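Long-range contact in aminopentol aminotransferase (Sphingopyxis macrogoltabida, PDB 6HBS), which uses pyridoxal 5'-phosphate to transfer the amino group of hydrolysed fumonisin B1 (aminopentol) to pyruvate, giving the 2-keto product and L-alanine: residues A[314-325]-A[338-347]. Residues are numbered along the deposited sequence; the frame is centred on the assembly and turned at random.
Sequences LIASGAALRAGL and QTGPAQMPQI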
ATOM      1  N   LEU A 314      14.464  -6.621  23.799  1.00 21.07           N
ATOM      2  CA  LEU A 314      13.893  -7.720  22.954  1.00 21.66           C
ATOM      3  C   LEU A 314      15.005  -8.725  22.571  1.00 20.08           C
ATOM      4  O   LEU A 314      14.736  -9.883  22.440  1.00 21.40           O
ATOM      5  CB  LEU A 314      13.135  -7.177  21.735  1.00 20.52           C
ATOM      6  CG  LEU A 314      13.891  -6.388  20.677  1.00 22.05           C
ATOM      7  CD1 LEU A 314      14.484  -7.315  19.623  1.00 20.95           C
ATOM      8  CD2 LEU A 314      12.932  -5.377  20.030  1.00 22.92           C
ATOM      9  N   ILE A 315      16.247  -8.272  22.508  1.00 19.54           N
ATOM     10  CA  ILE A 315      17.401  -9.173  22.286  1.00 22.07           C
ATOM     11  C   ILE A 315      17.587 -10.101  23.512  1.00 22.61           C
ATOM     12  O   ILE A 315      17.709 -11.334  23.381  1.00 22.93           O
ATOM     13  CB  ILE A 315      18.663  -8.366  21.944  1.00 22.46           C
ATOM     14  CG1 ILE A 315      18.565  -7.765  20.541  1.00 22.77           C
ATOM     15  CG2 ILE A 315      19.925  -9.226  22.066  1.00 25.11           C
ATOM     16  CD1 ILE A 315      19.731  -6.905  20.176  1.00 22.08           C
ATOM     17  N   ALA A 316      17.573  -9.522  24.717  1.00 21.99           N
ATOM     18  CA  ALA A 316      17.680 -10.325  25.967  1.00 21.56           C
ATOM     19  C   ALA A 316      16.572 -11.381  26.011  1.00 19.88           C
ATOM     20  O   ALA A 316      16.826 -12.535  26.281  1.00 20.96           O
ATOM     21  CB  ALA A 316      17.653  -9.407  27.160  1.00 23.06           C
ATOM     22  N   SER A 317      15.330 -11.028  25.659  1.00 18.89           N
ATOM     23  CA  SER A 317      14.244 -12.022  25.644  1.00 19.23           C
ATOM     24  C   SER A 317      14.536 -13.134  24.641  1.00 18.57           C
ATOM     25  O   SER A 317      14.285 -14.330  24.939  1.00 20.27           O
ATOM     26  CB  SER A 317      12.882 -11.397  25.370  1.00 21.24           C
ATOM     27  OG  SER A 317      12.600 -10.455  26.382  1.00 25.83           O
ATOM     28  N   GLY A 318      14.991 -12.739  23.437  1.00 18.16           N
ATOM     29  CA  GLY A 318      15.370 -13.680  22.366  1.00 19.58           C
ATOM     30  C   GLY A 318      16.452 -14.646  22.817  1.00 19.45           C
ATOM     31  O   GLY A 318      16.342 -15.857  22.587  1.00 18.16           O
ATOM     32  N   ALA A 319      17.491 -14.101  23.472  1.00 19.36           N
ATOM     33  CA  ALA A 319      18.643 -14.908  23.949  1.00 18.67           C
ATOM     34  C   ALA A 319      18.169 -15.928  25.006  1.00 18.91           C
ATOM     35  O   ALA A 319      18.584 -17.117  24.984  1.00 18.29           O
ATOM     36  CB  ALA A 319      19.708 -13.978  24.476  1.00 19.15           C
ATOM     37  N   ALA A 320      17.268 -15.488  25.908  1.00 19.19           N
ATOM     38  CA  ALA A 320      16.744 -16.355  26.985  1.00 19.86           C
ATOM     39  C   ALA A 320      15.951 -17.504  26.382  1.00 20.62           C
ATOM     40  O   ALA A 320      16.039 -18.647  26.850  1.00 21.20           O
ATOM     41  CB  ALA A 320      15.891 -15.586  27.984  1.00 20.07           C
ATOM     42  N   LEU A 321      15.116 -17.197  25.385  1.00 19.97           N
ATOM     43  CA  LEU A 321      14.325 -18.221  24.751  1.00 19.73           C
ATOM     44  C   LEU A 321      15.262 -19.226  24.077  1.00 17.99           C
ATOM     45  O   LEU A 321      15.009 -20.446  24.163  1.00 20.70           O
ATOM     46  CB  LEU A 321      13.379 -17.602  23.713  1.00 19.49           C
ATOM     47  CG  LEU A 321      12.597 -18.602  22.875  1.00 22.35           C
ATOM     48  CD1 LEU A 321      11.634 -19.405  23.723  1.00 25.17           C
ATOM     49  CD2 LEU A 321      11.854 -17.897  21.741  1.00 26.36           C
ATOM     50  N   ARG A 322      16.261 -18.715  23.362  1.00 18.51           N
ATOM     51  CA  ARG A 322      17.236 -19.549  22.603  1.00 19.74           C
ATOM     52  C   ARG A 322      17.983 -20.510  23.555  1.00 19.87           C
ATOM     53  O   ARG A 322      18.058 -21.717  23.294  1.00 20.85           O
ATOM     54  CB  ARG A 322      18.236 -18.667  21.857  1.00 19.61           C
ATOM     55  CG  ARG A 322      19.335 -19.451  21.140  1.00 19.68           C
ATOM     56  CD  ARG A 322      20.038 -18.659  20.057  1.00 20.52           C
ATOM     57  NE  ARG A 322      19.110 -18.484  18.940  1.00 21.33           N
ATOM     58  CZ  ARG A 322      19.434 -17.908  17.789  1.00 21.49           C
ATOM     59  NH1 ARG A 322      20.640 -17.370  17.645  1.00 18.12           N
ATOM     60  NH2 ARG A 322      18.552 -17.887  16.802  1.00 20.31           N
ATOM     61  N   ALA A 323      18.523 -19.964  24.648  1.00 21.23           N
ATOM     62  CA  ALA A 323      19.213 -20.760  25.704  1.00 19.60           C
ATOM     63  C   ALA A 323      18.284 -21.837  26.263  1.00 22.32           C
ATOM     64  O   ALA A 323      18.674 -23.008  26.394  1.00 20.39           O
ATOM     65  CB  ALA A 323      19.688 -19.853  26.808  1.00 20.86           C
ATOM     66  N   GLY A 324      17.041 -21.439  26.587  1.00 20.91           N
ATOM     67  CA  GLY A 324      16.070 -22.360  27.097  1.00 20.96           C
ATOM     68  C   GLY A 324      15.798 -23.519  26.157  1.00 22.16           C
ATOM     69  O   GLY A 324      15.686 -24.697  26.597  1.00 19.77           O
ATOM     70  N   LEU A 325      15.622 -23.209  24.860  1.00 21.01           N
ATOM     71  CA  LEU A 325      15.276 -24.225  23.863  1.00 21.14           C
ATOM     72  C   LEU A 325      16.463 -25.150  23.613  1.00 21.17           C
ATOM     73  O   LEU A 325      16.280 -26.334  23.400  1.00 22.11           O
ATOM     74  CB  LEU A 325      14.799 -23.567  22.559  1.00 21.42           C
ATOM     75  CG  LEU A 325      13.403 -22.930  22.610  1.00 21.53           C
ATOM     76  CD1 LEU A 325      13.049 -22.240  21.285  1.00 21.83           C
ATOM     77  CD2 LEU A 325      12.353 -23.963  22.945  1.00 21.86           C
ATOM     78  N   GLN A 338      18.627 -23.493  15.593  1.00 23.89           N
ATOM     79  CA  GLN A 338      18.151 -22.145  15.884  1.00 23.57           C
ATOM     80  C   GLN A 338      19.118 -21.194  15.198  1.00 23.61           C
ATOM     81  O   GLN A 338      20.249 -21.122  15.597  1.00 23.73           O
ATOM     82  CB  GLN A 338      18.129 -21.882  17.385  1.00 24.09           C
ATOM     83  CG  GLN A 338      17.309 -22.906  18.156  1.00 23.87           C
ATOM     84  CD  GLN A 338      17.105 -22.438  19.571  1.00 25.51           C
ATOM     85  OE1 GLN A 338      16.345 -21.501  19.835  1.00 23.06           O
ATOM     86  NE2 GLN A 338      17.847 -23.049  20.490  1.00 22.86           N
ATOM     87  N   THR A 339      18.654 -20.512  14.143  1.00 21.91           N
ATOM     88  CA  THR A 339      19.536 -19.759  13.262  1.00 21.35           C
ATOM     89  C   THR A 339      19.060 -18.315  13.129  1.00 20.73           C
ATOM     90  O   THR A 339      17.907 -17.990  13.392  1.00 21.57           O
ATOM     91  CB  THR A 339      19.651 -20.442  11.892  1.00 22.02           C
ATOM     92  OG1 THR A 339      18.369 -20.552  11.268  1.00 20.86           O
ATOM     93  CG2 THR A 339      20.274 -21.821  12.022  1.00 23.11           C
ATOM     94  N   GLY A 340      19.989 -17.480  12.680  1.00 21.01           N
ATOM     95  CA  GLY A 340      19.862 -16.058  12.643  1.00 22.58           C
ATOM     96  C   GLY A 340      19.867 -15.457  14.041  1.00 22.09           C
ATOM     97  O   GLY A 340      20.010 -16.144  15.048  1.00 20.92           O
ATOM     98  N   PRO A 341      19.668 -14.134  14.140  1.00 20.56           N
ATOM     99  CA  PRO A 341      19.691 -13.453  15.428  1.00 20.84           C
ATOM    100  C   PRO A 341      18.601 -14.035  16.341  1.00 20.04           C
ATOM    101  O   PRO A 341      17.509 -14.343  15.877  1.00 19.42           O
ATOM    102  CB  PRO A 341      19.378 -11.988  15.078  1.00 20.56           C
ATOM    103  CG  PRO A 341      19.550 -11.905  13.586  1.00 22.00           C
ATOM    104  CD  PRO A 341      19.214 -13.274  13.040  1.00 20.05           C
ATOM    105  N   ALA A 342      18.886 -14.131  17.643  1.00 19.59           N
ATOM    106  CA  ALA A 342      17.931 -14.686  18.601  1.00 21.01           C
ATOM    107  C   ALA A 342      16.641 -13.852  18.640  1.00 19.64           C
ATOM    108  O   ALA A 342      15.587 -14.399  18.955  1.00 20.15           O
ATOM    109  CB  ALA A 342      18.535 -14.768  19.984  1.00 20.97           C
ATOM    110  N   GLN A 343      16.727 -12.552  18.327  1.00 21.48           N
ATOM    111  CA  GLN A 343      15.530 -11.648  18.313  1.00 19.56           C
ATOM    112  C   GLN A 343      14.671 -11.818  17.033  1.00 21.06           C
ATOM    113  O   GLN A 343      13.568 -11.227  16.946  1.00 18.93           O
ATOM    114  CB  GLN A 343      15.967 -10.187  18.499  1.00 18.67           C
ATOM    115  CG  GLN A 343      16.772  -9.563  17.358  1.00 20.60           C
ATOM    116  CD  GLN A 343      18.273  -9.668  17.483  1.00 20.87           C
ATOM    117  OE1 GLN A 343      18.774 -10.657  18.004  1.00 21.13           O
ATOM    118  NE2 GLN A 343      19.001  -8.664  16.997  1.00 19.27           N
ATOM    119  N   MET A 344      15.183 -12.511  16.004  1.00 19.25           N
ATOM    120  CA  MET A 344      14.410 -12.842  14.796  1.00 21.06           C
ATOM    121  C   MET A 344      14.730 -14.273  14.404  1.00 19.36           C
ATOM    122  O   MET A 344      15.319 -14.502  13.353  1.00 18.85           O
ATOM    123  CB  MET A 344      14.759 -11.938  13.610  1.00 21.29           C
ATOM    124  CG  MET A 344      14.355 -10.521  13.813  1.00 24.90           C
ATOM    125  SD  MET A 344      14.703  -9.431  12.390  1.00 24.33           S
ATOM    126  CE  MET A 344      14.066 -10.322  10.978  1.00 25.80           C
ATOM    127  N   PRO A 345      14.364 -15.261  15.245  1.00 18.65           N
ATOM    128  CA  PRO A 345      14.898 -16.610  15.101  1.00 18.27           C
ATOM    129  C   PRO A 345      14.133 -17.498  14.133  1.00 18.19           C
ATOM    130  O   PRO A 345      12.913 -17.393  13.985  1.00 18.31           O
ATOM    131  CB  PRO A 345      14.814 -17.156  16.551  1.00 18.32           C
ATOM    132  CG  PRO A 345      13.589 -16.491  17.119  1.00 19.87           C
ATOM    133  CD  PRO A 345      13.539 -15.116  16.459  1.00 19.03           C
ATOM    134  N   GLN A 346      14.892 -18.352  13.452  1.00 19.59           N
ATOM    135  CA  GLN A 346      14.354 -19.474  12.701  1.00 19.91           C
ATOM    136  C   GLN A 346      14.665 -20.716  13.548  1.00 19.92           C
ATOM    137  O   GLN A 346      15.821 -20.942  13.928  1.00 20.69           O
ATOM    138  CB  GLN A 346      15.010 -19.534  11.323  1.00 20.31           C
ATOM    139  CG  GLN A 346      14.452 -20.587  10.385  1.00 20.78           C
ATOM    140  CD  GLN A 346      13.252 -20.073   9.629  1.00 23.12           C
ATOM    141  OE1 GLN A 346      12.190 -19.877  10.221  1.00 20.81           O
ATOM    142  NE2 GLN A 346      13.423 -19.854   8.323  1.00 20.75           N
ATOM    143  N   ILE A 347      13.636 -21.479  13.874  1.00 20.11           N
ATOM    144  CA  ILE A 347      13.758 -22.592  14.821  1.00 22.48           C
ATOM    145  C   ILE A 347      13.219 -23.844  14.122  1.00 19.97           C
ATOM    146  O   ILE A 347      12.036 -24.070  14.060  1.00 20.00           O
ATOM    147  CB  ILE A 347      13.028 -22.280  16.145  1.00 21.47           C
ATOM    148  CG1 ILE A 347      13.561 -21.002  16.799  1.00 23.19           C
ATOM    149  CG2 ILE A 347      13.132 -23.475  17.090  1.00 23.31           C
ATOM    150  CD1 ILE A 347      12.782 -20.543  18.044  1.00 23.12           C
TER
HETATM  151  O   HOH W   1      15.247 -16.809  20.199  1.00 17.68           O
HETATM  152  O   HOH W   2      16.315 -19.057  18.788  1.00 21.12           O
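G318 on helix 310-332 and Q343 in the facing hairpin loop have CA atoms 4.5 Å apart. Glycine suits this spot because a CB would run into A342 O, and a water bridges A342 O to G318 O. Strands 336-339 and 346-349 pair antiparallel, and a type I turn, P341 to M344, lies in their connection. Helix and hairpin belong to the smaller C-terminal domain of this fold-type-I, class-III aminotransferase, helix 386-405 also packing on L321 and L325. R322 has CG anti to the backbone N (chi1 176°), and a bend at chi3 (-71°) turns its guanidinium into the loop, where NH1, almost straight out from the carbonyl, and NH2, above its plane, each hold G340 O at 2.9 Å. A342 CA lies 3.6 Å above the guanidinium centre, Q338 O over the opposite face toward the rim. Q338's extended side chain lets NE2 donate an N-H to R322 O (3.1 Å, 165°) while OE1 shares a water with R322 NE. A leucine replacing R322 would probably leave G340 O and that water without N-H partners and the loop less firmly tied. L325 CD1 meets I347 CD1, both apolar. I315 CG1 runs alongside the Q343 amide, whose NE2 hydrogen-bonds R237 O.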